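Local coordinates for metallophosphoesterase TT1561-like domain-containing protein (Aquifex aeolicus, PDB 2YVT), which is of uncharacterised function but, as a member of the calcineurin-like metallophosphoesterase superfamily, probably hydrolyses phosphoester bonds with the help of metal ions, at residues Ile137-Leu142 with Leu154-Trp159; Leu143-Phe148 with Ser201-Thr206; Arg83-Leu88 with Pro118-Leu123. All coordinates share one frame; numbering follows the deposited sequence.

How the contacts relate
Contacts 1 and 2 are neighbours, their centres about 8 Å apart, and both use strand 134-144: contact 1 pairs it with the short strand 155-157, and contact 2 sets its far end against the start of helix 202-211. Contact 3 lies across the chain's centre, about 22 Å from the centre of contact 1, on the edge of the other sheet. Contact 1 is buried and joins main-chain pairing to an aromatic pair. The other two are partly buried helix-to-strand contacts; contact 2 mixes aliphatic groups with capping and carboxylate chemistry, whereas contact 3 relies on one asparagine-to-main-chain hydrogen bond and an isoleucine methyl. Arg158 of contact 1 bridges to Glu145 of contact 2; Gly138 of contact 1 touches Leu123 of contact 3.

Contact 1 (Ile137-Leu142 with Leu154-Trp159); sequences IGFGGL and LKYPRW
Phe139 drives the edge of its ring into the face of Tyr156, a T-shaped pair with centroids 5.3 Å apart and planes at 85°. Traced outward from CB, Tyr156 heads toward the 137-142 backbone, and with CG beside its own backbone N (chi1 -65°) the ring is presented to Phe139. CG and CD2 meet Phe139 CE2, the nearer being Tyr156 CD2 at 3.7 Å. CD2 also lies 3.6 Å from Gly140 O, and CE2 puts the ring's edge by Gly141 CA. At the tip, OH is hydrogen-bonded to Glu150 and to His124, whose ring meets both aromatics.

Next to this pair the backbones form a parallel bridge, Leu142 beside Lys155, which adds the short strand 155-157 to strand 134-144 in one of the two mixed sheets of this calcineurin-like fold. Leu142 N donates to Leu154 O at 2.9 Å, and Tyr156 N to Leu142 O at 2.9 Å. Gly141, at positive phi, brings its CA within 3.4 Å of Leu154 O. Leu142 and Lys155 point the same way, with Leu142 CD2 4.1 Å from Lys155 CE; the extended lysine carries NZ onward to Glu53 and Glu147.

Contact 2 (Leu143-Phe148 with Ser201-Thr206); sequences LTEHEF and SAVVNT
An N-capped helix start meets a strand end here: Ser201, the N-cap of helix 202-211, backs onto the carbonyl of Leu143 near the end of strand 134-144. The serine OG, turned anti to its own N (chi1 179°), accepts from Val203 N at 3.0 Å, a capping bond that satisfies an amide of the first turn. Ser201 CB packs 3.4 Å from Leu143 O; OG is as far from that oxygen, so any bond between them is weak at most and its proton is not settled.

Within the first turn of the helix the contact becomes aliphatic. Leu143 meets Val204 nearly at right angles, Leu143 CD1 to Val204 CG2 at 3.9 Å, while its CB lies near Val203 CG1. Val203 CG2 reaches the backbone of the strand's last residue, 3.5 Å from Thr144 O. In the calcineurin-like fold this puts helix 202-211 against the strand of the second mixed sheet that also pairs with 155-157, and Leu143 touches Tyr156 there as well as Val161 of helix 158-164.

Past the strand, the Glu145 and Val203 side chains run by each other in opposite directions, the glutamate bent at chi2 (-60°), so that Glu145 OE2 comes within 3.7 Å of Val203 CG2. OE1 makes a salt bridge with Arg158. The same arginine uses NH1 on Thr206 OG1, linking the turn to the helix through a third element; the nearby helix start may also favour the carboxylate charge. Thr206 OG1 in turn donates to Ala202 O at 2.9 Å, and Thr206 N reaches that oxygen from the opposite face of the carbonyl plane. Thr144 OG1 accepts from Glu147 N at 2.9 Å, an ST motif that turns the chain away from the strand, and it is also hydrogen-bonded to Tyr156 O.

Contact 3 (Arg83-Leu88 with Pro118-Leu123); sequences REIGEL and PNIRVL
Asn119 makes the polar link to the helix, and it does so with its amide nitrogen. CB points toward segment 83-88, and CG sits in the crowded position between backbone N and carbonyl carbon (chi1 52°), which carries ND2 to Gly86 O at 3.0 Å. The N-H approach is moderately straight at 151°. ND2 lies in the plane of the Gly86 carbonyl and uses a lone pair, although the acceptor is tilted somewhat out of the asparagine's own amide plane. ND2 is also hydrogen-bonded to Val90 O, so two main-chain oxygens hold the amide and fix its rotation. The backbone O of Asn119 is taken by Lys91 NZ.

Next comes Ile120, where strand 120-122 begins. Its CB also points at the helix, and with chi2 extended (175°) the CG1 branch lays CD1 against the bare backbone of Gly86: Ile120 CD1 is 3.7 Å from Gly86 CA and as close to Gly86 N. The same methyl is 4.3 Å from Ile85 CG2, a looser aliphatic touch.

From Arg121 the chain leaves the helix. The Arg121 side chain packs on Phe93 and Ala128, and Leu123 does likewise, while the Arg121 backbone bonds to Thr92 and Val94 and that of Leu123 to Val94. Strand 120-122 is an edge strand of the six-stranded sheet, parallel to 91-95 and joined to it by a beta-alpha-beta crossover through helix 103-112. The last turns of helix 65-86 lie beside this edge, with Ile85 resting on Thr92 and Ile85 and Leu88 packing against helix 21-31.

Contact 1 (Ile137-Leu142 with Leu154-Trp159)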
loop_
_atom_site.group_PDB
_atom_site.type_symbol
_atom_site.label_atom_id
_atom_site.label_comp_id
_atom_site.label_asym_id
_atom_site.label_seq_id
_atom_site.Cartn_x
_atom_site.Cartn_y
_atom_site.Cartn_z
ATOM N N ILE A 137 10.434 -3.158 -2.263
ATOM C CA ILE A 137 9.569 -4.276 -2.642
ATOM C C ILE A 137 8.145 -3.926 -2.250
ATOM O O ILE A 137 7.909 -3.434 -1.147
ATOM C CB ILE A 137 9.995 -5.566 -1.920
ATOM C CG1 ILE A 137 11.428 -5.938 -2.314
ATOM C CG2 ILE A 137 9.046 -6.723 -2.237
ATOM C CD1 ILE A 137 12.007 -6.994 -1.430
ATOM N N GLY A 138 7.198 -4.174 -3.151
ATOM C CA GLY A 138 5.786 -3.952 -2.848
ATOM C C GLY A 138 4.952 -5.198 -3.054
ATOM O O GLY A 138 5.153 -5.940 -4.013
ATOM N N PHE A 139 4.011 -5.436 -2.148
ATOM C CA PHE A 139 3.058 -6.527 -2.326
ATOM C C PHE A 139 1.749 -6.076 -1.685
ATOM O O PHE A 139 1.621 -6.021 -0.454
ATOM C CB PHE A 139 3.588 -7.832 -1.701
ATOM C CG PHE A 139 2.969 -9.091 -2.281
ATOM C CD1 PHE A 139 3.789 -10.130 -2.735
ATOM C CD2 PHE A 139 1.587 -9.242 -2.382
ATOM C CE1 PHE A 139 3.245 -11.301 -3.277
ATOM C CE2 PHE A 139 1.022 -10.407 -2.924
ATOM C CZ PHE A 139 1.857 -11.444 -3.366
ATOM N N GLY A 140 0.800 -5.702 -2.537
ATOM C CA GLY A 140 -0.474 -5.156 -2.087
ATOM C C GLY A 140 -1.555 -6.184 -1.808
ATOM O O GLY A 140 -1.311 -7.398 -1.796
ATOM N N GLY A 141 -2.758 -5.685 -1.563
ATOM C CA GLY A 141 -3.891 -6.545 -1.268
ATOM C C GLY A 141 -3.920 -7.033 0.165
ATOM O O GLY A 141 -2.956 -6.863 0.916
ATOM N N LEU A 142 -5.036 -7.647 0.538
ATOM C CA LEU A 142 -5.185 -8.241 1.865
ATOM C C LEU A 142 -4.499 -9.596 1.867
ATOM O O LEU A 142 -4.872 -10.485 1.106
ATOM C CB LEU A 142 -6.664 -8.394 2.215
ATOM C CG LEU A 142 -6.935 -8.778 3.672
ATOM C CD1 LEU A 142 -6.580 -7.635 4.630
ATOM C CD2 LEU A 142 -8.389 -9.185 3.824
ATOM N N LEU A 154 -8.624 -7.535 -3.919
ATOM C CA LEU A 154 -7.295 -8.145 -3.938
ATOM C C LEU A 154 -7.042 -8.846 -2.610
ATOM O O LEU A 154 -6.874 -8.196 -1.577
ATOM C CB LEU A 154 -6.193 -7.104 -4.169
ATOM C CG LEU A 154 -6.232 -6.213 -5.401
ATOM C CD1 LEU A 154 -4.882 -5.500 -5.519
ATOM C CD2 LEU A 154 -6.541 -7.049 -6.635
ATOM N N LYS A 155 -7.033 -10.173 -2.651
ATOM C CA LYS A 155 -6.711 -11.002 -1.484
ATOM C C LYS A 155 -5.733 -12.090 -1.917
ATOM O O LYS A 155 -5.887 -12.682 -2.987
ATOM C CB LYS A 155 -7.971 -11.661 -0.903
ATOM C CG LYS A 155 -9.023 -10.697 -0.372
ATOM C CD LYS A 155 -10.052 -11.477 0.454
ATOM C CE LYS A 155 -11.077 -10.575 1.103
ATOM N NZ LYS A 155 -12.072 -11.369 1.884
ATOM N N TYR A 156 -4.716 -12.341 -1.097
ATOM C CA TYR A 156 -3.704 -13.342 -1.422
ATOM C C TYR A 156 -3.493 -14.286 -0.252
ATOM O O TYR A 156 -3.570 -13.864 0.903
ATOM C CB TYR A 156 -2.388 -12.667 -1.787
ATOM C CG TYR A 156 -2.498 -11.849 -3.042
ATOM C CD1 TYR A 156 -2.416 -12.461 -4.292
ATOM C CD2 TYR A 156 -2.717 -10.467 -2.988
ATOM C CE1 TYR A 156 -2.535 -11.726 -5.465
ATOM C CE2 TYR A 156 -2.836 -9.707 -4.173
ATOM C CZ TYR A 156 -2.743 -10.357 -5.403
ATOM O OH TYR A 156 -2.864 -9.650 -6.572
ATOM N N PRO A 157 -3.238 -15.570 -0.547
ATOM C CA PRO A 157 -2.990 -16.575 0.489
ATOM C C PRO A 157 -1.508 -16.718 0.796
ATOM O O PRO A 157 -0.671 -16.453 -0.074
ATOM C CB PRO A 157 -3.498 -17.856 -0.169
ATOM C CG PRO A 157 -3.177 -17.665 -1.624
ATOM C CD PRO A 157 -3.258 -16.172 -1.895
ATOM N N ARG A 158 -1.199 -17.164 2.015
ATOM C CA ARG A 158 0.179 -17.302 2.485
ATOM C C ARG A 158 1.080 -18.030 1.488
ATOM O O ARG A 158 2.168 -17.553 1.168
ATOM C CB ARG A 158 0.210 -18.029 3.845
ATOM C CG ARG A 158 1.599 -18.332 4.362
ATOM C CD ARG A 158 1.534 -19.158 5.655
ATOM N NE ARG A 158 0.926 -18.415 6.763
ATOM C CZ ARG A 158 1.617 -17.783 7.708
ATOM N NH1 ARG A 158 2.947 -17.789 7.672
ATOM N NH2 ARG A 158 0.978 -17.132 8.679
ATOM N N TRP A 159 0.624 -19.180 0.990
ATOM C CA TRP A 159 1.460 -19.973 0.087
ATOM C C TRP A 159 1.912 -19.173 -1.135
ATOM O O TRP A 159 3.046 -19.297 -1.575
ATOM C CB TRP A 159 0.748 -21.260 -0.352
ATOM C CG TRP A 159 -0.358 -21.087 -1.343
ATOM C CD1 TRP A 159 -1.683 -21.005 -1.067
ATOM C CD2 TRP A 159 -0.236 -20.993 -2.773
ATOM N NE1 TRP A 159 -2.404 -20.878 -2.226
ATOM C CE2 TRP A 159 -1.542 -20.857 -3.290
ATOM C CE3 TRP A 159 0.850 -21.002 -3.664
ATOM C CZ2 TRP A 159 -1.800 -20.733 -4.661
ATOM C CZ3 TRP A 159 0.597 -20.883 -5.031
ATOM C CH2 TRP A 159 -0.721 -20.742 -5.513
#

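Contact 2 (Leu143-Phe148 with Ser201-Thr206)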
loop_
_atom_site.group_PDB
_atom_site.type_symbol
_atom_site.label_atom_id
_atom_site.label_comp_id
_atom_site.label_asym_id
_atom_site.label_seq_id
_atom_site.Cartn_x
_atom_site.Cartn_y
_atom_site.Cartn_z
ATOM N N LEU A 143 -3.489 -9.742 2.718
ATOM C CA LEU A 143 -2.768 -11.015 2.826
ATOM C C LEU A 143 -3.455 -11.836 3.906
ATOM O O LEU A 143 -3.759 -11.335 4.999
ATOM C CB LEU A 143 -1.279 -10.789 3.114
ATOM C CG LEU A 143 -0.600 -9.786 2.164
ATOM C CD1 LEU A 143 0.903 -9.730 2.381
ATOM C CD2 LEU A 143 -0.942 -10.064 0.682
ATOM N N THR A 144 -3.746 -13.080 3.548
ATOM C CA THR A 144 -4.592 -13.967 4.335
ATOM C C THR A 144 -3.973 -15.348 4.356
ATOM O O THR A 144 -3.007 -15.625 3.642
ATOM C CB THR A 144 -6.001 -14.122 3.705
ATOM O OG1 THR A 144 -5.899 -14.872 2.484
ATOM C CG2 THR A 144 -6.655 -12.763 3.432
ATOM N N GLU A 145 -4.558 -16.237 5.149
ATOM C CA GLU A 145 -4.071 -17.604 5.188
ATOM C C GLU A 145 -4.466 -18.389 3.949
ATOM O O GLU A 145 -3.635 -19.116 3.407
ATOM C CB GLU A 145 -4.526 -18.325 6.461
ATOM C CG GLU A 145 -3.920 -17.718 7.730
ATOM C CD GLU A 145 -2.392 -17.754 7.757
ATOM O OE1 GLU A 145 -1.771 -18.471 6.944
ATOM O OE2 GLU A 145 -1.796 -17.039 8.589
ATOM N N HIS A 146 -5.709 -18.226 3.492
ATOM C CA HIS A 146 -6.241 -19.145 2.477
ATOM C C HIS A 146 -7.097 -18.523 1.358
ATOM O O HIS A 146 -7.610 -19.253 0.508
ATOM C CB HIS A 146 -6.994 -20.312 3.154
ATOM C CG HIS A 146 -6.154 -21.107 4.116
ATOM N ND1 HIS A 146 -6.426 -21.181 5.466
ATOM C CD2 HIS A 146 -5.031 -21.842 3.923
ATOM C CE1 HIS A 146 -5.515 -21.932 6.058
ATOM N NE2 HIS A 146 -4.655 -22.346 5.144
ATOM N N GLU A 147 -7.248 -17.195 1.348
ATOM C CA GLU A 147 -8.060 -16.520 0.326
ATOM C C GLU A 147 -7.226 -16.008 -0.844
ATOM O O GLU A 147 -6.136 -15.484 -0.647
ATOM C CB GLU A 147 -8.822 -15.345 0.928
ATOM C CG GLU A 147 -10.071 -15.711 1.686
ATOM C CD GLU A 147 -10.920 -14.495 1.951
ATOM O OE1 GLU A 147 -11.886 -14.256 1.181
ATOM O OE2 GLU A 147 -10.589 -13.748 2.897
ATOM N N PHE A 148 -7.756 -16.148 -2.058
ATOM C CA PHE A 148 -7.044 -15.742 -3.273
ATOM C C PHE A 148 -8.069 -15.179 -4.256
ATOM O O PHE A 148 -8.897 -15.925 -4.801
ATOM C CB PHE A 148 -6.333 -16.970 -3.874
ATOM C CG PHE A 148 -5.168 -16.661 -4.791
ATOM C CD1 PHE A 148 -4.284 -17.684 -5.137
ATOM C CD2 PHE A 148 -4.936 -15.381 -5.297
ATOM C CE1 PHE A 148 -3.197 -17.450 -5.974
ATOM C CE2 PHE A 148 -3.835 -15.128 -6.142
ATOM C CZ PHE A 148 -2.971 -16.165 -6.482
ATOM N N SER A 201 -2.019 -9.437 9.727
ATOM C CA SER A 201 -1.886 -10.856 9.399
ATOM C C SER A 201 -0.550 -11.418 9.817
ATOM O O SER A 201 0.490 -10.801 9.585
ATOM C CB SER A 201 -2.067 -11.101 7.906
ATOM O OG SER A 201 -1.898 -12.485 7.617
ATOM N N ALA A 202 -0.595 -12.609 10.412
ATOM C CA ALA A 202 0.604 -13.375 10.735
ATOM C C ALA A 202 1.425 -13.661 9.492
ATOM O O ALA A 202 2.618 -13.935 9.581
ATOM C CB ALA A 202 0.224 -14.682 11.419
ATOM N N VAL A 203 0.787 -13.602 8.320
ATOM C CA VAL A 203 1.516 -13.805 7.073
ATOM C C VAL A 203 2.608 -12.749 6.951
ATOM O O VAL A 203 3.723 -13.036 6.513
ATOM C CB VAL A 203 0.577 -13.755 5.849
ATOM C CG1 VAL A 203 1.383 -13.745 4.563
ATOM C CG2 VAL A 203 -0.377 -14.941 5.881
ATOM N N VAL A 204 2.293 -11.525 7.372
ATOM C CA VAL A 204 3.246 -10.432 7.249
ATOM C C VAL A 204 4.365 -10.559 8.295
ATOM O O VAL A 204 5.524 -10.286 7.994
ATOM C CB VAL A 204 2.544 -9.052 7.266
ATOM C CG1 VAL A 204 3.554 -7.946 7.064
ATOM C CG2 VAL A 204 1.491 -9.004 6.151
ATOM N N ASN A 205 4.043 -11.010 9.507
ATOM C CA ASN A 205 5.125 -11.298 10.469
ATOM C C ASN A 205 6.072 -12.321 9.875
ATOM O O ASN A 205 7.289 -12.225 10.030
ATOM C CB ASN A 205 4.587 -11.816 11.807
ATOM C CG ASN A 205 3.740 -10.796 12.518
ATOM O OD1 ASN A 205 4.152 -10.197 13.527
ATOM N ND2 ASN A 205 2.557 -10.571 11.995
ATOM N N THR A 206 5.492 -13.296 9.181
ATOM C CA THR A 206 6.261 -14.365 8.568
ATOM C C THR A 206 7.134 -13.847 7.420
ATOM O O THR A 206 8.315 -14.191 7.352
ATOM C CB THR A 206 5.349 -15.523 8.116
ATOM O OG1 THR A 206 4.580 -15.997 9.235
ATOM C CG2 THR A 206 6.170 -16.663 7.552
#

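Contact 3 (Arg83-Leu88 with Pro118-Leu123)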
loop_
_atom_site.group_PDB
_atom_site.type_symbol
_atom_site.label_atom_id
_atom_site.label_comp_id
_atom_site.label_asym_id
_atom_site.label_seq_id
_atom_site.Cartn_x
_atom_site.Cartn_y
_atom_site.Cartn_z
ATOM N N ARG A 83 -3.181 10.945 -12.134
ATOM C CA ARG A 83 -2.938 12.328 -12.542
ATOM C C ARG A 83 -2.631 13.225 -11.334
ATOM O O ARG A 83 -1.628 13.934 -11.316
ATOM C CB ARG A 83 -4.127 12.878 -13.344
ATOM C CG ARG A 83 -4.061 14.379 -13.593
ATOM C CD ARG A 83 -5.100 14.837 -14.604
ATOM N NE ARG A 83 -6.463 14.492 -14.203
ATOM C CZ ARG A 83 -7.218 15.194 -13.358
ATOM N NH1 ARG A 83 -6.761 16.306 -12.790
ATOM N NH2 ARG A 83 -8.445 14.773 -13.073
ATOM N N GLU A 84 -3.489 13.178 -10.316
ATOM C CA GLU A 84 -3.364 14.114 -9.203
ATOM C C GLU A 84 -2.178 13.798 -8.300
ATOM O O GLU A 84 -1.519 14.702 -7.793
ATOM C CB GLU A 84 -4.688 14.230 -8.435
ATOM C CG GLU A 84 -5.786 14.824 -9.312
ATOM C CD GLU A 84 -6.928 15.456 -8.545
ATOM O OE1 GLU A 84 -6.859 15.560 -7.312
ATOM O OE2 GLU A 84 -7.906 15.854 -9.202
ATOM N N ILE A 85 -1.884 12.513 -8.125
ATOM C CA ILE A 85 -0.652 12.136 -7.439
ATOM C C ILE A 85 0.574 12.489 -8.288
ATOM O O ILE A 85 1.545 13.041 -7.774
ATOM C CB ILE A 85 -0.642 10.639 -7.059
ATOM C CG1 ILE A 85 -1.668 10.370 -5.958
ATOM C CG2 ILE A 85 0.764 10.192 -6.612
ATOM C CD1 ILE A 85 -1.368 11.059 -4.611
ATOM N N GLY A 86 0.521 12.175 -9.583
ATOM C CA GLY A 86 1.621 12.486 -10.502
ATOM C C GLY A 86 2.003 13.958 -10.486
ATOM O O GLY A 86 3.188 14.299 -10.439
ATOM N N GLU A 87 0.992 14.824 -10.489
ATOM C CA GLU A 87 1.198 16.277 -10.481
ATOM C C GLU A 87 1.868 16.820 -9.213
ATOM O O GLU A 87 2.321 17.965 -9.195
ATOM C CB GLU A 87 -0.123 17.000 -10.746
ATOM C CG GLU A 87 -0.589 16.829 -12.185
ATOM C CD GLU A 87 -1.792 17.679 -12.540
ATOM O OE1 GLU A 87 -2.311 18.403 -11.661
ATOM O OE2 GLU A 87 -2.216 17.625 -13.713
ATOM N N LEU A 88 1.939 16.008 -8.157
ATOM C CA LEU A 88 2.684 16.406 -6.960
ATOM C C LEU A 88 4.190 16.442 -7.238
ATOM O O LEU A 88 4.948 17.100 -6.516
ATOM C CB LEU A 88 2.377 15.477 -5.781
ATOM C CG LEU A 88 0.923 15.490 -5.305
ATOM C CD1 LEU A 88 0.734 14.419 -4.238
ATOM C CD2 LEU A 88 0.562 16.875 -4.771
ATOM N N PRO A 118 6.147 9.836 -15.229
ATOM C CA PRO A 118 7.244 8.882 -15.056
ATOM C C PRO A 118 7.792 8.845 -13.630
ATOM O O PRO A 118 8.616 7.976 -13.316
ATOM C CB PRO A 118 8.313 9.391 -16.035
ATOM C CG PRO A 118 8.022 10.853 -16.178
ATOM C CD PRO A 118 6.531 10.958 -16.110
ATOM N N ASN A 119 7.328 9.771 -12.785
ATOM C CA ASN A 119 7.696 9.802 -11.365
ATOM C C ASN A 119 7.015 8.702 -10.561
ATOM O O ASN A 119 7.451 8.384 -9.454
ATOM C CB ASN A 119 7.421 11.177 -10.727
ATOM C CG ASN A 119 5.992 11.680 -10.951
ATOM O OD1 ASN A 119 5.417 11.530 -12.035
ATOM N ND2 ASN A 119 5.424 12.312 -9.921
ATOM N N ILE A 120 5.957 8.117 -11.124
ATOM C CA ILE A 120 5.186 7.081 -10.422
ATOM C C ILE A 120 5.627 5.676 -10.820
ATOM O O ILE A 120 5.770 5.369 -12.008
ATOM C CB ILE A 120 3.664 7.220 -10.694
ATOM C CG1 ILE A 120 3.147 8.580 -10.216
ATOM C CG2 ILE A 120 2.883 6.064 -10.043
ATOM C CD1 ILE A 120 1.692 8.823 -10.570
ATOM N N ARG A 121 5.820 4.824 -9.816
ATOM C CA ARG A 121 6.020 3.402 -10.032
ATOM C C ARG A 121 5.086 2.624 -9.124
ATOM O O ARG A 121 5.122 2.792 -7.912
ATOM C CB ARG A 121 7.467 3.035 -9.730
ATOM C CG ARG A 121 7.757 1.559 -9.843
ATOM C CD ARG A 121 9.238 1.297 -9.760
ATOM N NE ARG A 121 9.900 1.373 -11.063
ATOM C CZ ARG A 121 10.190 0.314 -11.815
ATOM N NH1 ARG A 121 9.877 -0.909 -11.403
ATOM N NH2 ARG A 121 10.791 0.480 -12.986
ATOM N N VAL A 122 4.243 1.784 -9.717
ATOM C CA VAL A 122 3.415 0.869 -8.943
ATOM C C VAL A 122 4.240 -0.371 -8.614
ATOM O O VAL A 122 4.861 -0.967 -9.503
ATOM C CB VAL A 122 2.121 0.474 -9.708
ATOM C CG1 VAL A 122 1.430 -0.699 -9.032
ATOM C CG2 VAL A 122 1.181 1.666 -9.805
ATOM N N LEU A 123 4.261 -0.737 -7.332
ATOM C CA LEU A 123 4.964 -1.932 -6.878
ATOM C C LEU A 123 3.961 -2.919 -6.332
ATOM O O LEU A 123 3.328 -2.682 -5.304
ATOM C CB LEU A 123 5.998 -1.591 -5.801
ATOM C CG LEU A 123 7.145 -0.678 -6.211
ATOM C CD1 LEU A 123 8.029 -0.434 -5.008
ATOM C CD2 LEU A 123 7.943 -1.273 -7.358
#